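PDB 3MEL: thiamin pyrophosphokinase family protein from Enterococcus faecalis, which probably catalyses the ATP-dependent pyrophosphorylation of thiamine to thiamine diphosphate, and binds thiamine diphosphate and magnesium. Local coordinates for residues 93-98 with 127-132; 133-138 with 209-214. All coordinates share one frame; numbering follows the deposited sequence.

Contacts 1 and 2 show how one mixed sheet changes from parallel to antiparallel order. In contact 1, strands 95-99 and 128-131 run parallel close to the centre of the chain; in contact 2, strands 135-140 and 206-211 run antiparallel farther out. The two contacts share no strand, but 128-131 and 135-140 are sheet neighbours, joined by a probable hydrogen bond from Ile137 N to Leu130 O (2.9 Å). Both combine buried strand residues with more open ends. Contact 1 adds an aliphatic pair and a salt bridge on separate faces, whereas contact 2 adds an aliphatic pair, a side-chain-to-backbone amide bond and polar groups bound by the second subunit.

Contact 1 (93-98 with 127-132); sequences QAEMTI and QIRLCD
Glu95 reaches across to Arg129 at the start of a parallel strand pair, 95-98 beside 128-131. Its CG stands anti to the backbone N (chi1 -179°), which carries the chain over the neighbouring strand. CB comes within 4.1 Å of the carbonyl O of Gln127. CG passes nearer to that same oxygen and lies over the centre of one face of the Arg129 guanidinium, 3.9 Å above its plane. CD approaches Arg129 NE, and at the tip OE2 comes over the face of the guanidinium, making its salt bridge to Arg129 NH2 at 2.9 Å. The side chains cross at about a right angle, with the carboxylate and guanidinium planes 59° apart. OE1 has a long, weak ion pair with Arg3.

Between the strands, the backbones form a parallel ladder. Arg129 turns both its N and its O to the other strand, its N bonding to Met96 O (2.7 Å) and its O receiving Ile98 N; Cys131 N continues to Ile98 O. On the other face Ile98 CB lies 3.7 Å from Leu130 CD2, while selenomethionine Met96 extends to Leu84 and Leu88 of helix 79-90. Helices 106-113 and 119-122 link the strands in a beta-alpha-beta crossover. Backbone bonds thus set the register, an apolar face packs near Thr80 of the thiamine diphosphate pocket, and opposite charges probably offset each other on the other face.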
ATOM      1  N   GLN A  93      21.802   1.042 -15.723  1.00 34.89           N
ATOM      2  CA  GLN A  93      21.794  -0.399 -15.491  1.00 36.39           C
ATOM      3  C   GLN A  93      21.856  -0.719 -14.023  1.00 33.67           C
ATOM      4  O   GLN A  93      21.885  -1.875 -13.631  1.00 31.67           O
ATOM      5  CB  GLN A  93      22.955  -1.077 -16.205  1.00 38.51           C
ATOM      6  CG  GLN A  93      22.974  -0.905 -17.714  1.00 41.68           C
ATOM      7  CD  GLN A  93      24.085  -1.734 -18.318  1.00 63.63           C
ATOM      8  OE1 GLN A  93      25.269  -1.369 -18.247  1.00 57.16           O
ATOM      9  NE2 GLN A  93      23.720  -2.885 -18.882  1.00 69.82           N
ATOM     10  N   ALA A  94      21.854   0.324 -13.212  1.00 36.51           N
ATOM     11  CA  ALA A  94      22.017   0.181 -11.778  1.00 35.14           C
ATOM     12  C   ALA A  94      20.709  -0.192 -11.106  1.00 35.08           C
ATOM     13  O   ALA A  94      19.623   0.179 -11.569  1.00 30.62           O
ATOM     14  CB  ALA A  94      22.569   1.469 -11.176  1.00 33.98           C
ATOM     15  N   GLU A  95      20.842  -0.909  -9.996  1.00 32.94           N
ATOM     16  CA  GLU A  95      19.720  -1.357  -9.210  1.00 31.25           C
ATOM     17  C   GLU A  95      19.240  -0.286  -8.242  1.00 33.26           C
ATOM     18  O   GLU A  95      19.850  -0.064  -7.203  1.00 36.03           O
ATOM     19  CB  GLU A  95      20.133  -2.586  -8.432  1.00 33.16           C
ATOM     20  CG  GLU A  95      19.035  -3.160  -7.590  1.00 38.30           C
ATOM     21  CD  GLU A  95      19.578  -3.864  -6.390  1.00 37.99           C
ATOM     22  OE1 GLU A  95      20.192  -3.184  -5.540  1.00 37.37           O
ATOM     23  OE2 GLU A  95      19.392  -5.089  -6.305  1.00 38.86           O
HETATM   24  N   MSE A  96      18.116   0.341  -8.577  1.00 32.55           N
HETATM   25  CA  MSE A  96      17.562   1.453  -7.809  1.00 28.76           C
HETATM   26  C   MSE A  96      16.827   1.057  -6.539  1.00 27.01           C
HETATM   27  O   MSE A  96      15.794   0.405  -6.571  1.00 29.72           O
HETATM   28  CB  MSE A  96      16.626   2.225  -8.708  1.00 30.25           C
HETATM   29  CG  MSE A  96      17.242   2.486 -10.057  1.00 36.77           C
HETATM   30 SE   MSE A  96      18.415   4.054 -10.000  1.00 57.68          SE
HETATM   31  CE  MSE A  96      19.407   3.703 -11.628  1.00 34.71           C
ATOM     32  N   THR A  97      17.358   1.486  -5.412  1.00 26.82           N
ATOM     33  CA  THR A  97      16.758   1.193  -4.127  1.00 25.50           C
ATOM     34  C   THR A  97      16.129   2.459  -3.593  1.00 27.93           C
ATOM     35  O   THR A  97      16.805   3.464  -3.382  1.00 28.81           O
ATOM     36  CB  THR A  97      17.820   0.690  -3.129  1.00 24.88           C
ATOM     37  OG1 THR A  97      18.437  -0.495  -3.647  1.00 27.65           O
ATOM     38  CG2 THR A  97      17.203   0.402  -1.779  1.00 21.83           C
ATOM     39  N   ILE A  98      14.826   2.417  -3.379  1.00 27.21           N
ATOM     40  CA  ILE A  98      14.131   3.593  -2.895  1.00 27.50           C
ATOM     41  C   ILE A  98      13.719   3.424  -1.458  1.00 27.18           C
ATOM     42  O   ILE A  98      12.857   2.619  -1.149  1.00 33.12           O
ATOM     43  CB  ILE A  98      12.894   3.904  -3.741  1.00 29.18           C
ATOM     44  CG1 ILE A  98      13.287   4.072  -5.209  1.00 26.65           C
ATOM     45  CG2 ILE A  98      12.207   5.164  -3.237  1.00 28.59           C
ATOM     46  CD1 ILE A  98      12.127   4.538  -6.085  1.00 24.99           C
ATOM     47  N   GLN A 127      15.132  -3.801 -12.033  1.00 31.45           N
ATOM     48  CA  GLN A 127      16.136  -2.934 -11.415  1.00 33.63           C
ATOM     49  C   GLN A 127      15.624  -2.096 -10.244  1.00 33.98           C
ATOM     50  O   GLN A 127      16.403  -1.435  -9.573  1.00 38.45           O
ATOM     51  CB  GLN A 127      16.737  -1.991 -12.466  1.00 30.73           C
ATOM     52  CG  GLN A 127      17.567  -2.689 -13.526  1.00 27.95           C
ATOM     53  CD  GLN A 127      18.245  -1.724 -14.455  1.00 28.73           C
ATOM     54  OE1 GLN A 127      18.725  -0.670 -14.037  1.00 31.06           O
ATOM     55  NE2 GLN A 127      18.301  -2.077 -15.724  1.00 30.05           N
ATOM     56  N   ILE A 128      14.320  -2.124 -10.002  1.00 30.48           N
ATOM     57  CA  ILE A 128      13.674  -1.197  -9.083  1.00 29.48           C
ATOM     58  C   ILE A 128      13.339  -1.915  -7.775  1.00 31.02           C
ATOM     59  O   ILE A 128      12.733  -2.990  -7.793  1.00 33.58           O
ATOM     60  CB  ILE A 128      12.404  -0.556  -9.791  1.00 32.45           C
ATOM     61  CG1 ILE A 128      12.847   0.392 -10.913  1.00 28.82           C
ATOM     62  CG2 ILE A 128      11.475   0.162  -8.816  1.00 23.67           C
ATOM     63  CD1 ILE A 128      11.866   0.538 -12.037  1.00 28.13           C
ATOM     64  N   ARG A 129      13.767  -1.346  -6.650  1.00 28.52           N
ATOM     65  CA  ARG A 129      13.479  -1.908  -5.325  1.00 29.23           C
ATOM     66  C   ARG A 129      12.996  -0.815  -4.396  1.00 32.10           C
ATOM     67  O   ARG A 129      13.540   0.292  -4.422  1.00 31.83           O
ATOM     68  CB  ARG A 129      14.734  -2.518  -4.695  1.00 30.91           C
ATOM     69  CG  ARG A 129      14.810  -4.022  -4.715  1.00 41.87           C
ATOM     70  CD  ARG A 129      15.074  -4.528  -6.121  1.00 42.60           C
ATOM     71  NE  ARG A 129      16.126  -5.540  -6.173  1.00 45.92           N
ATOM     72  CZ  ARG A 129      16.545  -6.098  -7.304  1.00 46.12           C
ATOM     73  NH1 ARG A 129      15.978  -5.744  -8.452  1.00 41.43           N
ATOM     74  NH2 ARG A 129      17.518  -7.008  -7.292  1.00 47.36           N
ATOM     75  N   LEU A 130      11.998  -1.129  -3.570  1.00 29.94           N
ATOM     76  CA  LEU A 130      11.498  -0.214  -2.551  1.00 27.96           C
ATOM     77  C   LEU A 130      11.639  -0.879  -1.206  1.00 27.99           C
ATOM     78  O   LEU A 130      11.267  -2.034  -1.064  1.00 30.99           O
ATOM     79  CB  LEU A 130      10.020   0.073  -2.780  1.00 32.01           C
ATOM     80  CG  LEU A 130       9.576   0.948  -3.948  1.00 35.31           C
ATOM     81  CD1 LEU A 130       8.248   0.462  -4.455  1.00 33.74           C
ATOM     82  CD2 LEU A 130       9.470   2.404  -3.512  1.00 35.28           C
ATOM     83  N   CYS A 131      12.135  -0.162  -0.204  1.00 28.32           N
ATOM     84  CA  CYS A 131      12.379  -0.797   1.090  1.00 27.43           C
ATOM     85  C   CYS A 131      11.990   0.001   2.319  1.00 29.34           C
ATOM     86  O   CYS A 131      12.102   1.214   2.367  1.00 36.00           O
ATOM     87  CB  CYS A 131      13.837  -1.230   1.209  1.00 28.34           C
ATOM     88  SG  CYS A 131      14.361  -2.289  -0.128  1.00 36.00           S
ATOM     89  N   ASP A 132      11.555  -0.736   3.324  1.00 30.99           N
ATOM     90  CA  ASP A 132      11.075  -0.204   4.580  1.00 34.63           C
ATOM     91  C   ASP A 132      11.867  -0.898   5.649  1.00 35.15           C
ATOM     92  O   ASP A 132      12.466  -1.956   5.406  1.00 33.74           O
ATOM     93  CB  ASP A 132       9.609  -0.633   4.807  1.00 35.59           C
ATOM     94  CG  ASP A 132       8.609   0.457   4.486  1.00 41.21           C
ATOM     95  OD1 ASP A 132       8.428   0.807   3.299  1.00 41.50           O
ATOM     96  OD2 ASP A 132       7.977   0.958   5.435  1.00 53.76           O
TER

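Contact 2 (133-138 with 209-214)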
ATOM      1  N   ARG A 133      11.815  -0.339   6.851  1.00 37.29           N
ATOM      2  CA  ARG A 133      12.199  -1.085   8.040  1.00 37.10           C
ATOM      3  C   ARG A 133      11.587  -2.486   7.998  1.00 34.69           C
ATOM      4  O   ARG A 133      12.254  -3.456   8.355  1.00 37.72           O
ATOM      5  CB  ARG A 133      11.768  -0.346   9.314  1.00 38.04           C
ATOM      6  CG  ARG A 133      12.384  -0.908  10.602  1.00 46.14           C
ATOM      7  CD  ARG A 133      12.046  -0.064  11.841  1.00 45.31           C
ATOM      8  NE  ARG A 133      13.067  -0.185  12.891  1.00 58.07           N
ATOM      9  CZ  ARG A 133      14.376   0.059  12.725  1.00 62.06           C
ATOM     10  NH1 ARG A 133      14.868   0.425  11.537  1.00 53.99           N
ATOM     11  NH2 ARG A 133      15.212  -0.072  13.754  1.00 60.68           N
ATOM     12  N   GLN A 134      10.332  -2.585   7.543  1.00 34.56           N
ATOM     13  CA  GLN A 134       9.564  -3.843   7.579  1.00 35.08           C
ATOM     14  C   GLN A 134       9.375  -4.527   6.237  1.00 34.29           C
ATOM     15  O   GLN A 134       8.868  -5.650   6.196  1.00 34.64           O
ATOM     16  CB  GLN A 134       8.139  -3.615   8.093  1.00 34.07           C
ATOM     17  CG  GLN A 134       7.991  -3.039   9.463  1.00 38.35           C
ATOM     18  CD  GLN A 134       6.596  -3.281   9.997  1.00 42.77           C
ATOM     19  OE1 GLN A 134       5.961  -2.393  10.569  1.00 45.03           O
ATOM     20  NE2 GLN A 134       6.099  -4.487   9.788  1.00 40.36           N
ATOM     21  N   ASN A 135       9.708  -3.846   5.144  1.00 33.13           N
ATOM     22  CA  ASN A 135       9.305  -4.340   3.832  1.00 29.37           C
ATOM     23  C   ASN A 135      10.383  -4.223   2.800  1.00 31.51           C
ATOM     24  O   ASN A 135      11.196  -3.300   2.839  1.00 32.31           O
ATOM     25  CB  ASN A 135       8.052  -3.612   3.342  1.00 26.72           C
ATOM     26  CG  ASN A 135       6.828  -4.004   4.114  1.00 30.31           C
ATOM     27  OD1 ASN A 135       6.262  -5.067   3.886  1.00 31.48           O
ATOM     28  ND2 ASN A 135       6.418  -3.163   5.052  1.00 30.09           N
ATOM     29  N   SER A 136      10.386  -5.165   1.869  1.00 28.44           N
ATOM     30  CA  SER A 136      11.322  -5.110   0.772  1.00 29.17           C
ATOM     31  C   SER A 136      10.671  -5.655  -0.478  1.00 30.43           C
ATOM     32  O   SER A 136      10.280  -6.827  -0.512  1.00 29.22           O
ATOM     33  CB  SER A 136      12.585  -5.901   1.092  1.00 30.11           C
ATOM     34  OG  SER A 136      13.386  -6.015  -0.074  1.00 35.08           O
ATOM     35  N   ILE A 137      10.595  -4.810  -1.513  1.00 27.20           N
ATOM     36  CA  ILE A 137       9.776  -5.087  -2.683  1.00 25.00           C
ATOM     37  C   ILE A 137      10.583  -5.207  -3.973  1.00 30.63           C
ATOM     38  O   ILE A 137      11.389  -4.346  -4.292  1.00 33.38           O
ATOM     39  CB  ILE A 137       8.693  -3.997  -2.835  1.00 27.70           C
ATOM     40  CG1 ILE A 137       7.870  -3.885  -1.545  1.00 27.81           C
ATOM     41  CG2 ILE A 137       7.765  -4.308  -4.006  1.00 34.52           C
ATOM     42  CD1 ILE A 137       6.945  -2.696  -1.471  1.00 25.68           C
ATOM     43  N   GLN A 138      10.354  -6.285  -4.714  1.00 30.51           N
ATOM     44  CA  GLN A 138      11.020  -6.514  -5.992  1.00 29.60           C
ATOM     45  C   GLN A 138       9.976  -6.769  -7.063  1.00 30.88           C
ATOM     46  O   GLN A 138       8.927  -7.338  -6.767  1.00 34.07           O
ATOM     47  CB  GLN A 138      11.928  -7.737  -5.902  1.00 32.08           C
ATOM     48  CG  GLN A 138      13.387  -7.425  -5.621  1.00 40.35           C
ATOM     49  CD  GLN A 138      14.312  -8.573  -6.006  1.00 42.72           C
ATOM     50  OE1 GLN A 138      14.348  -9.610  -5.341  1.00 47.50           O
ATOM     51  NE2 GLN A 138      15.052  -8.397  -7.089  1.00 39.18           N
ATOM     52  N   ILE A 209       7.268  -9.590  -2.313  1.00 25.00           N
ATOM     53  CA  ILE A 209       7.485  -8.800  -1.099  1.00 26.61           C
ATOM     54  C   ILE A 209       7.960  -9.642   0.074  1.00 25.80           C
ATOM     55  O   ILE A 209       7.342 -10.647   0.398  1.00 28.25           O
ATOM     56  CB  ILE A 209       6.210  -8.026  -0.669  1.00 27.21           C
ATOM     57  CG1 ILE A 209       5.842  -6.952  -1.698  1.00 26.86           C
ATOM     58  CG2 ILE A 209       6.401  -7.392   0.701  1.00 26.29           C
ATOM     59  CD1 ILE A 209       4.582  -6.200  -1.354  1.00 27.31           C
ATOM     60  N   GLN A 210       9.059  -9.231   0.705  1.00 25.64           N
ATOM     61  CA  GLN A 210       9.540  -9.874   1.925  1.00 26.34           C
ATOM     62  C   GLN A 210       9.406  -8.917   3.095  1.00 27.63           C
ATOM     63  O   GLN A 210       9.781  -7.762   2.990  1.00 31.39           O
ATOM     64  CB  GLN A 210      10.990 -10.321   1.773  1.00 27.75           C
ATOM     65  CG  GLN A 210      11.209 -11.400   0.714  1.00 30.91           C
ATOM     66  CD  GLN A 210      12.622 -11.975   0.742  1.00 31.02           C
ATOM     67  OE1 GLN A 210      13.271 -12.094  -0.297  1.00 26.84           O
ATOM     68  NE2 GLN A 210      13.094 -12.338   1.936  1.00 29.88           N
ATOM     69  N   SER A 211       8.895  -9.403   4.218  1.00 26.83           N
ATOM     70  CA  SER A 211       8.471  -8.522   5.297  1.00 28.33           C
ATOM     71  C   SER A 211       8.734  -9.174   6.643  1.00 33.15           C
ATOM     72  O   SER A 211       9.132 -10.333   6.693  1.00 33.77           O
ATOM     73  CB  SER A 211       6.980  -8.204   5.145  1.00 31.74           C
ATOM     74  OG  SER A 211       6.199  -9.377   4.886  1.00 33.89           O
ATOM     75  N   LYS A 212       8.525  -8.427   7.726  1.00 33.99           N
ATOM     76  CA  LYS A 212       8.651  -8.961   9.088  1.00 41.64           C
ATOM     77  C   LYS A 212       7.837  -8.132  10.075  1.00 46.48           C
ATOM     78  O   LYS A 212       7.388  -7.040   9.736  1.00 40.11           O
ATOM     79  CB  LYS A 212      10.108  -8.975   9.545  1.00 42.43           C
ATOM     80  CG  LYS A 212      10.662  -7.592   9.886  1.00 41.50           C
ATOM     81  CD  LYS A 212      12.136  -7.661  10.245  1.00 42.31           C
ATOM     82  CE  LYS A 212      12.772  -6.281  10.306  1.00 47.15           C
ATOM     83  NZ  LYS A 212      14.254  -6.353  10.513  1.00 45.14           N
ATOM     84  N   ASP A 213       7.669  -8.624  11.303  1.00 46.82           N
ATOM     85  CA  ASP A 213       6.810  -7.913  12.248  1.00 50.47           C
ATOM     86  C   ASP A 213       7.482  -6.762  13.016  1.00 53.09           C
ATOM     87  O   ASP A 213       8.693  -6.571  12.950  1.00 48.52           O
ATOM     88  CB  ASP A 213       6.080  -8.881  13.187  1.00 58.81           C
ATOM     89  CG  ASP A 213       4.858  -9.522  12.529  1.00 58.37           C
ATOM     90  OD1 ASP A 213       4.154  -8.835  11.745  1.00 46.00           O
ATOM     91  OD2 ASP A 213       4.611 -10.721  12.802  1.00 56.62           O
ATOM     92  N   LYS A 214       6.660  -5.980  13.712  1.00 60.52           N
ATOM     93  CA  LYS A 214       7.110  -4.782  14.412  1.00 56.56           C
ATOM     94  C   LYS A 214       7.562  -5.148  15.823  1.00 53.38           C
ATOM     95  O   LYS A 214       8.751  -5.277  16.096  1.00 53.78           O
ATOM     96  CB  LYS A 214       5.973  -3.737  14.470  1.00 57.19           C
ATOM     97  CG  LYS A 214       4.802  -3.976  13.475  1.00 53.75           C
ATOM     98  CD  LYS A 214       3.646  -2.950  13.654  1.00 62.25           C
ATOM     99  CE  LYS A 214       2.389  -3.291  12.785  1.00 56.56           C
ATOM    100  NZ  LYS A 214       1.168  -2.421  13.015  1.00 38.95           N
TER
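Strands 135-138 and 209-211 run antiparallel, their N-to-C directions 168° apart, with Ser136 and Gln210 as the hydrogen-bonded pair between two non-hydrogen-bonded ones, Asn135 with Ser211 and Ile137 with Ile209. Ser136 N gives to Gln210 O (2.9 Å) and Gln210 N returns to Ser136 O (3.0 Å), the second bond much the straighter at 170°.

Before 135-138 begins and after 209-211 ends, Gln134 continues the ladder with both backbone and side chain. Its carbonyl O receives Lys212 N at 3.2 Å. With CG beside the backbone N, the extended chain carries NE2 to the backbone carbonyl O of Lys212 at 2.9 Å, nearly in line with its C=O bond, the acceptor lying 25° out of the amide plane. OE1 of Gln134 rests against CG of Lys214. Lys212 in turn lays CE against Arg133 O (3.5 Å) and takes its charge on to a salt bridge with Asp152.

Ile137 and Ile209 point the same way, their CG1 atoms 3.7 Å apart. On that face Asn135 sets OD1 close to Ser211 CB (3.5 Å), but the amide is held by the second subunit, ND2 by Gly104 O and OD1 by Ile106 N of that chain. From the other face Ser136 OG bonds to Glu150.

Within the sheet, strand 128-131 flanks 135-140 and strand 155-160 flanks 206-211, where Ser211 is tied by backbone bonds to Glu154 and Tyr155; Ile106 of the second subunit, from its helix 106-113, packs on Ile209.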